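Local coordinates for protein tryptophan synthase alpha chain (Campylobacter jejuni, PDB 3THA) that probably cleaves indoleglycerol phosphate to indole and glyceraldehyde 3-phosphate, as the alpha subunit of tryptophan synthase in the last step of tryptophan biosynthesis, at residues D6-Y11 with N199-V204; N14-Y19 with P41-E46; Q35-S40 with K89-M94. One frame throughout, in Å; residues are numbered along the deposited sequence.

Contact 1: D6-Y11 with N199-V204; sequences DFRKFY and NLPIFV
The rim of the Phe203 ring is turned to the face of Tyr11 in an offset edge-to-face pair, the ring centroids 5.9 Å apart and the planes at 79°. The pair lies at the N-terminal end of the strands of a TIM barrel. Phe203 CZ lies 4.0 Å from Tyr11 CE1, and Phe7 CD1 also comes up at the Phe203 edge, more loosely. Pro201 CB sits at the edge of the Tyr11 ring, 3.6 Å from the hydroxyl oxygen OH. The guanidinium group of Arg8 is bordered differently: Pro201 CD lies over one of its faces, while Asn199 O stands at its edge, near the plane.

The loop ahead of strand 15-21 runs as a short 3-10 segment across the N-terminal end of strand 202-205, so that Phe7 points into that end of the barrel, with Tyr11 nearer its margin. Phe7 CB packs on Pro201 CG at 3.9 Å. Phe167 extends the aromatic group, meeting Phe7 edge-to-face and lying against Phe203, and Ile44 of strand 44-48 touches both Phe7 and Phe203. The side chain of Phe203 lies about 6 Å from that of Glu46, the probable proton acceptor.

Tyr11 CG lies between its backbone N and carbonyl carbon (chi1 71°), which turns the ring's face to the edge of Phe203 and brings OH to the proline. Arg8, bent at chi2, reaches out to the loop before the strand, where NH2 also makes a long, weak ion pair with Asp222. It grips a single backbone oxygen end-on with two nitrogens: NH1 is 2.9 Å from Asn199 O, with an angle of 148° at the hydrogen, and NH2 is 3.1 Å from the same Asn199 O.

Contact 2: N14-Y19 with P41-E46; sequences NANVAY and PIDILE
Asn16 meets the 41-46 segment through both its backbone N and O and through its side-chain amide. Its N donates to Asp43 OD2 at 3.0 Å, a nearly straight bond (169°) that reaches the carboxylate on its anti side and somewhat out of its plane. Asn16 O accepts two bonds, from Asp43 N at 2.9 Å and from Ile44 N at 3.2 Å, the latter in the carbonyl plane. The side-chain ND2 points at Pro41 O, 2.9 Å away; the acceptor lies in the amide plane, although the donor stands above the plane of the proline carbonyl. The other end of this amide, OD1, is taken by Arg218.

Beyond Asn16 the pairing becomes regular parallel sheet, joining strands 15-21 and 44-48 of a beta-alpha-beta unit in the TIM barrel, with helix 27-35 as the crossover. Ala18 N donates to Ile44 O at 3.2 Å, and Ala18 O receives Glu46 N nearly along the C=O axis.

Val17, Tyr19, Ile44 and Glu46 share one face of the sheet. There the carboxylate of Glu46, a predicted proton acceptor, touches two neighbours, one with each oxygen: OE2 is 3.5 Å from Val17 CG1 and OE1 3.7 Å from Tyr19 CB. On the other face, Ala18 CB packs against Ile42 CD1 at 3.8 Å, with Leu45 CD1 close by.

Contact 3: Q35-S40 with K89-M94; sequences QRLDQS and KALVFM
Two bends, at chi2 (-76°) and chi4 (58°), fold the Lys89 chain towards the 3-10 turn 37-39, so that its aliphatic part crosses Leu37 and its ammonium group arrives among backbone carbonyls. Leu37 answers with CG anti to its own nitrogen (chi1 -164°), which carries CD2 to 4.0 Å from Lys89 CB and to 3.9 Å from Leu91 CD2. The two leucine side chains run alongside in opposing senses and meet at their CD2 methyls.

The polar end is held by the turn itself. Lys89 NZ donates to Leu37 O at 2.8 Å, with weak bonds to Ser40 O at 3.2 Å and to Asp38 O at 3.4 Å; Ile42 O, just past the turn, is a further acceptor. Leu37 O in turn collects three donors, since Ser40 N and Ser40 OG, each at 3.0 Å, bind it as well as the lysine. The carboxylate of Asp38 is engaged elsewhere: OD1 accepts from Lys88 N and Thr87 OG1, just before strand 90-94, and it stays 4.7 Å from Lys89 NZ.

In the TIM barrel this contact joins the link between helix 27-35 and strand 44-48 to the start of the next strand, 90-94. Leu45 and helix 75-83 border its apolar side, touching Leu37 and Leu91 respectively.

A lysine that ends among main-chain oxygens is gripped mainly by dipoles, and they would probably stabilise its positive charge; the nearby Asp38 may add a longer-range attraction without forming a salt bridge.

Overall arrangement
From the N terminus, segment 6-11 enters first and is met only much later by 199-204, so contact 1 closes the longest loop, joining the barrel's start to strand 202-205. Contact 2 lies inside that loop and closes a short one, the first beta-alpha-beta unit. Contact 3, also nested within contact 1, closes a loop of intermediate length, 48 residues, and crosses contact 2. Probable hydrogen bonds between Leu45 N and Ala90 O and between Val92 N and Leu45 O link the two. The N-terminal loop touches both inner contacts: Tyr11 packs on Asp43, Phe7 on Val92 and Phe10 on Ala90. Strands 15-21, 44-48 and 90-94 are joined side by side, and the N-terminal loop bridges to strand 202-205.

Contact 1: D6-Y11 with N199-V204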
# COMPACT_ATOMS: atom_id res chain seq x y z
N ASP B 6 -24.46 6.27 -13.29
CA ASP B 6 -23.88 6.14 -14.62
C ASP B 6 -22.75 7.16 -14.72
O ASP B 6 -23.01 8.36 -14.76
CB ASP B 6 -24.91 6.35 -15.72
CG ASP B 6 -24.29 6.39 -17.12
OD1 ASP B 6 -25.04 6.28 -18.12
OD2 ASP B 6 -23.05 6.55 -17.25
N PHE B 7 -21.52 6.67 -14.77
CA PHE B 7 -20.38 7.54 -14.71
C PHE B 7 -20.21 8.42 -15.92
O PHE B 7 -19.65 9.53 -15.83
CB PHE B 7 -19.09 6.75 -14.49
CG PHE B 7 -18.68 6.65 -13.06
CD1 PHE B 7 -17.89 7.63 -12.49
CD2 PHE B 7 -19.09 5.59 -12.27
CE1 PHE B 7 -17.50 7.52 -11.14
CE2 PHE B 7 -18.70 5.48 -10.94
CZ PHE B 7 -17.90 6.42 -10.37
N ARG B 8 -20.69 7.94 -17.06
CA ARG B 8 -20.59 8.69 -18.30
C ARG B 8 -21.33 10.03 -18.22
O ARG B 8 -21.21 10.89 -19.15
CB ARG B 8 -21.11 7.85 -19.45
CG ARG B 8 -20.03 7.05 -20.08
CD ARG B 8 -20.27 6.81 -21.58
NE ARG B 8 -19.21 5.93 -22.06
CZ ARG B 8 -19.15 4.63 -21.78
NH1 ARG B 8 -20.09 4.04 -21.04
NH2 ARG B 8 -18.12 3.93 -22.23
N LYS B 9 -22.09 10.18 -17.12
CA LYS B 9 -22.82 11.44 -16.83
C LYS B 9 -21.97 12.51 -16.12
O LYS B 9 -22.48 13.59 -15.82
CB LYS B 9 -24.11 11.16 -16.05
CG LYS B 9 -25.35 11.10 -16.95
CD LYS B 9 -26.40 10.10 -16.46
CE LYS B 9 -27.21 9.57 -17.65
NZ LYS B 9 -27.27 8.07 -17.63
N PHE B 10 -20.70 12.19 -15.87
CA PHE B 10 -19.84 13.02 -15.04
C PHE B 10 -18.70 13.69 -15.79
O PHE B 10 -17.91 14.41 -15.19
CB PHE B 10 -19.31 12.21 -13.85
CG PHE B 10 -20.32 12.06 -12.75
CD1 PHE B 10 -21.17 10.96 -12.71
CD2 PHE B 10 -20.46 13.06 -11.78
CE1 PHE B 10 -22.14 10.84 -11.70
CE2 PHE B 10 -21.42 12.93 -10.77
CZ PHE B 10 -22.26 11.82 -10.73
N TYR B 11 -18.64 13.47 -17.10
CA TYR B 11 -17.56 13.97 -17.93
C TYR B 11 -17.99 14.08 -19.39
O TYR B 11 -18.97 13.46 -19.79
CB TYR B 11 -16.31 13.08 -17.76
CG TYR B 11 -16.40 11.68 -18.37
CD1 TYR B 11 -16.90 10.60 -17.65
CD2 TYR B 11 -15.99 11.46 -19.69
CE1 TYR B 11 -16.97 9.32 -18.24
CE2 TYR B 11 -16.07 10.21 -20.28
CZ TYR B 11 -16.55 9.14 -19.55
OH TYR B 11 -16.61 7.92 -20.16
N ASN B 199 -19.46 -2.41 -21.48
CA ASN B 199 -19.72 -1.09 -22.02
C ASN B 199 -19.36 0.07 -21.06
O ASN B 199 -19.46 1.25 -21.45
CB ASN B 199 -21.18 -1.04 -22.46
CG ASN B 199 -21.48 -2.07 -23.55
OD1 ASN B 199 -21.53 -1.74 -24.73
ND2 ASN B 199 -21.61 -3.35 -23.15
N LEU B 200 -18.95 -0.29 -19.84
CA LEU B 200 -18.65 0.69 -18.81
C LEU B 200 -17.43 1.48 -19.19
O LEU B 200 -16.57 0.96 -19.94
CB LEU B 200 -18.36 0.00 -17.48
CG LEU B 200 -19.51 -0.74 -16.82
CD1 LEU B 200 -18.89 -1.73 -15.87
CD2 LEU B 200 -20.47 0.25 -16.11
N PRO B 201 -17.32 2.72 -18.67
CA PRO B 201 -16.13 3.51 -18.91
C PRO B 201 -14.82 2.89 -18.36
O PRO B 201 -14.82 2.18 -17.34
CB PRO B 201 -16.45 4.85 -18.25
CG PRO B 201 -17.64 4.59 -17.38
CD PRO B 201 -18.39 3.50 -18.03
N ILE B 202 -13.74 3.12 -19.09
CA ILE B 202 -12.41 2.63 -18.71
C ILE B 202 -11.52 3.83 -18.42
O ILE B 202 -11.41 4.76 -19.23
CB ILE B 202 -11.83 1.71 -19.84
CG1 ILE B 202 -12.87 0.62 -20.18
CG2 ILE B 202 -10.49 1.04 -19.39
CD1 ILE B 202 -12.70 -0.06 -21.51
N PHE B 203 -10.96 3.85 -17.21
CA PHE B 203 -10.08 4.90 -16.71
C PHE B 203 -8.73 4.29 -16.35
O PHE B 203 -8.68 3.29 -15.64
CB PHE B 203 -10.64 5.56 -15.44
CG PHE B 203 -12.04 6.15 -15.56
CD1 PHE B 203 -12.57 6.54 -16.77
CD2 PHE B 203 -12.80 6.37 -14.43
CE1 PHE B 203 -13.86 7.07 -16.86
CE2 PHE B 203 -14.10 6.91 -14.50
CZ PHE B 203 -14.63 7.25 -15.72
N VAL B 204 -7.65 4.90 -16.84
CA VAL B 204 -6.30 4.41 -16.57
C VAL B 204 -5.58 5.22 -15.51
O VAL B 204 -5.46 6.44 -15.63
CB VAL B 204 -5.43 4.43 -17.81
CG1 VAL B 204 -4.16 3.66 -17.53
CG2 VAL B 204 -6.15 3.81 -19.00

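Contact 2: N14-Y19 with P41-E46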
# COMPACT_ATOMS: atom_id res chain seq x y z
N ASN B 14 -13.28 13.02 -22.00
CA ASN B 14 -12.43 12.19 -21.16
C ASN B 14 -12.56 12.62 -19.71
O ASN B 14 -12.81 13.78 -19.44
CB ASN B 14 -11.00 12.33 -21.62
CG ASN B 14 -10.22 11.12 -21.38
OD1 ASN B 14 -9.56 11.00 -20.35
ND2 ASN B 14 -10.29 10.17 -22.31
N ALA B 15 -12.41 11.68 -18.78
CA ALA B 15 -12.60 12.03 -17.39
C ALA B 15 -11.30 12.41 -16.73
O ALA B 15 -10.30 11.70 -16.86
CB ALA B 15 -13.28 10.91 -16.61
N ASN B 16 -11.32 13.53 -16.01
CA ASN B 16 -10.22 13.81 -15.13
C ASN B 16 -10.52 13.27 -13.74
O ASN B 16 -11.51 13.65 -13.13
CB ASN B 16 -9.92 15.29 -15.10
CG ASN B 16 -9.69 15.84 -16.47
OD1 ASN B 16 -9.07 15.20 -17.31
ND2 ASN B 16 -10.18 17.04 -16.72
N VAL B 17 -9.68 12.36 -13.27
CA VAL B 17 -9.91 11.69 -12.00
C VAL B 17 -8.72 11.97 -11.14
O VAL B 17 -7.60 11.93 -11.61
CB VAL B 17 -10.05 10.14 -12.15
CG1 VAL B 17 -10.41 9.50 -10.80
CG2 VAL B 17 -11.09 9.81 -13.19
N ALA B 18 -8.95 12.24 -9.87
CA ALA B 18 -7.86 12.55 -9.00
C ALA B 18 -8.06 11.90 -7.65
O ALA B 18 -9.19 11.64 -7.20
CB ALA B 18 -7.71 14.09 -8.84
N TYR B 19 -6.96 11.69 -6.98
CA TYR B 19 -7.00 11.15 -5.66
C TYR B 19 -6.35 12.15 -4.71
O TYR B 19 -5.36 12.81 -5.08
CB TYR B 19 -6.27 9.79 -5.69
CG TYR B 19 -5.89 9.21 -4.36
CD1 TYR B 19 -6.67 8.23 -3.77
CD2 TYR B 19 -4.72 9.61 -3.71
CE1 TYR B 19 -6.35 7.70 -2.53
CE2 TYR B 19 -4.38 9.07 -2.48
CZ TYR B 19 -5.21 8.11 -1.89
OH TYR B 19 -4.90 7.55 -0.66
N PRO B 41 -10.96 21.44 -12.62
CA PRO B 41 -11.30 20.66 -13.82
C PRO B 41 -11.43 19.14 -13.56
O PRO B 41 -11.58 18.34 -14.50
CB PRO B 41 -10.14 20.98 -14.77
CG PRO B 41 -8.97 21.16 -13.86
CD PRO B 41 -9.50 21.62 -12.50
N ILE B 42 -11.44 18.74 -12.29
CA ILE B 42 -11.61 17.34 -11.89
C ILE B 42 -13.08 16.93 -11.92
O ILE B 42 -13.94 17.62 -11.35
CB ILE B 42 -11.07 17.13 -10.47
CG1 ILE B 42 -9.58 17.48 -10.44
CG2 ILE B 42 -11.38 15.73 -9.96
CD1 ILE B 42 -9.03 17.69 -9.03
N ASP B 43 -13.36 15.80 -12.57
CA ASP B 43 -14.72 15.32 -12.78
C ASP B 43 -15.11 14.33 -11.69
O ASP B 43 -16.27 14.30 -11.25
CB ASP B 43 -14.84 14.65 -14.14
CG ASP B 43 -14.53 15.58 -15.29
OD1 ASP B 43 -14.99 16.75 -15.26
OD2 ASP B 43 -13.85 15.15 -16.25
N ILE B 44 -14.15 13.51 -11.26
CA ILE B 44 -14.39 12.50 -10.25
C ILE B 44 -13.24 12.56 -9.27
O ILE B 44 -12.10 12.42 -9.68
CB ILE B 44 -14.40 11.11 -10.89
CG1 ILE B 44 -15.40 11.10 -12.01
CG2 ILE B 44 -14.66 9.98 -9.84
CD1 ILE B 44 -15.16 10.05 -13.02
N LEU B 45 -13.54 12.72 -7.99
CA LEU B 45 -12.52 12.69 -6.98
C LEU B 45 -12.52 11.41 -6.18
O LEU B 45 -13.59 10.98 -5.68
CB LEU B 45 -12.70 13.85 -6.02
CG LEU B 45 -11.58 14.02 -5.01
CD1 LEU B 45 -10.31 14.46 -5.74
CD2 LEU B 45 -12.00 15.05 -3.91
N GLU B 46 -11.33 10.83 -6.01
CA GLU B 46 -11.18 9.69 -5.10
C GLU B 46 -10.68 10.16 -3.73
O GLU B 46 -9.74 10.92 -3.63
CB GLU B 46 -10.23 8.64 -5.68
CG GLU B 46 -10.58 8.20 -7.12
CD GLU B 46 -9.54 7.28 -7.75
OE1 GLU B 46 -8.42 7.20 -7.21
OE2 GLU B 46 -9.81 6.67 -8.81

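Contact 3: Q35-S40 with K89-M94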
# COMPACT_ATOMS: atom_id res chain seq x y z
N GLN B 35 -14.96 22.19 -1.16
CA GLN B 35 -15.86 23.25 -1.49
C GLN B 35 -15.53 23.88 -2.83
O GLN B 35 -16.38 24.51 -3.43
CB GLN B 35 -15.87 24.31 -0.38
CG GLN B 35 -16.32 23.78 0.98
CD GLN B 35 -17.83 23.59 1.10
OE1 GLN B 35 -18.52 23.13 0.17
NE2 GLN B 35 -18.36 23.92 2.28
N ARG B 36 -14.29 23.72 -3.30
CA ARG B 36 -13.91 24.35 -4.56
C ARG B 36 -13.91 23.35 -5.72
O ARG B 36 -13.50 23.65 -6.84
CB ARG B 36 -12.60 25.12 -4.40
CG ARG B 36 -12.76 26.55 -3.81
CD ARG B 36 -11.45 27.15 -3.30
NE ARG B 36 -10.62 27.61 -4.41
CZ ARG B 36 -9.53 28.38 -4.31
NH1 ARG B 36 -9.11 28.80 -3.12
NH2 ARG B 36 -8.88 28.73 -5.40
N LEU B 37 -14.39 22.16 -5.45
CA LEU B 37 -14.30 21.08 -6.42
C LEU B 37 -15.09 21.41 -7.69
O LEU B 37 -14.67 21.10 -8.79
CB LEU B 37 -14.76 19.77 -5.78
CG LEU B 37 -14.41 18.47 -6.46
CD1 LEU B 37 -12.84 18.39 -6.64
CD2 LEU B 37 -14.97 17.30 -5.64
N ASP B 38 -16.25 22.02 -7.52
CA ASP B 38 -17.06 22.50 -8.64
C ASP B 38 -16.32 23.38 -9.63
O ASP B 38 -16.60 23.33 -10.80
CB ASP B 38 -18.32 23.23 -8.15
CG ASP B 38 -19.39 22.27 -7.69
OD1 ASP B 38 -19.23 21.05 -7.91
OD2 ASP B 38 -20.38 22.72 -7.10
N GLN B 39 -15.36 24.18 -9.17
CA GLN B 39 -14.59 25.01 -10.11
C GLN B 39 -13.27 24.42 -10.54
O GLN B 39 -12.52 25.09 -11.26
CB GLN B 39 -14.33 26.41 -9.57
CG GLN B 39 -15.55 27.15 -9.06
CD GLN B 39 -15.34 27.47 -7.59
OE1 GLN B 39 -14.58 28.39 -7.24
NE2 GLN B 39 -15.98 26.68 -6.72
N SER B 40 -12.94 23.20 -10.12
CA SER B 40 -11.68 22.60 -10.57
C SER B 40 -11.97 21.76 -11.80
O SER B 40 -13.11 21.36 -11.98
CB SER B 40 -11.07 21.73 -9.47
OG SER B 40 -11.82 20.53 -9.33
N LYS B 89 -19.58 17.18 -8.39
CA LYS B 89 -18.68 16.14 -8.90
C LYS B 89 -18.85 14.80 -8.18
O LYS B 89 -19.41 14.75 -7.08
CB LYS B 89 -17.24 16.61 -8.81
CG LYS B 89 -17.02 17.99 -9.43
CD LYS B 89 -17.01 17.89 -10.91
CE LYS B 89 -17.01 19.26 -11.53
NZ LYS B 89 -15.84 20.02 -11.05
N ALA B 90 -18.40 13.73 -8.81
CA ALA B 90 -18.50 12.39 -8.23
C ALA B 90 -17.47 12.18 -7.13
O ALA B 90 -16.27 12.43 -7.34
CB ALA B 90 -18.37 11.31 -9.31
N LEU B 91 -17.95 11.67 -6.00
CA LEU B 91 -17.12 11.30 -4.87
C LEU B 91 -17.00 9.77 -4.72
O LEU B 91 -18.00 9.05 -4.67
CB LEU B 91 -17.66 11.95 -3.60
CG LEU B 91 -17.74 13.49 -3.66
CD1 LEU B 91 -18.36 14.06 -2.40
CD2 LEU B 91 -16.34 14.12 -3.93
N VAL B 92 -15.76 9.29 -4.69
CA VAL B 92 -15.45 7.88 -4.64
C VAL B 92 -14.46 7.62 -3.48
O VAL B 92 -13.39 8.22 -3.42
CB VAL B 92 -14.82 7.41 -5.98
CG1 VAL B 92 -14.20 6.01 -5.85
CG2 VAL B 92 -15.88 7.37 -7.07
N PHE B 93 -14.84 6.75 -2.54
CA PHE B 93 -13.90 6.31 -1.53
C PHE B 93 -12.85 5.40 -2.12
O PHE B 93 -13.13 4.54 -2.94
CB PHE B 93 -14.59 5.59 -0.40
CG PHE B 93 -15.10 6.49 0.67
CD1 PHE B 93 -14.35 7.58 1.10
CD2 PHE B 93 -16.33 6.24 1.25
CE1 PHE B 93 -14.82 8.42 2.10
CE2 PHE B 93 -16.83 7.10 2.25
CZ PHE B 93 -16.07 8.17 2.67
N MSE B 94 -11.62 5.60 -1.69
CA MSE B 94 -10.59 4.61 -1.87
C MSE B 94 -10.04 4.42 -0.47
O MSE B 94 -9.39 5.29 0.05
CB MSE B 94 -9.56 5.10 -2.88
CG MSE B 94 -8.34 4.27 -3.01
SE MSE B 94 -7.70 4.62 -4.82
CE MSE B 94 -6.00 3.80 -4.75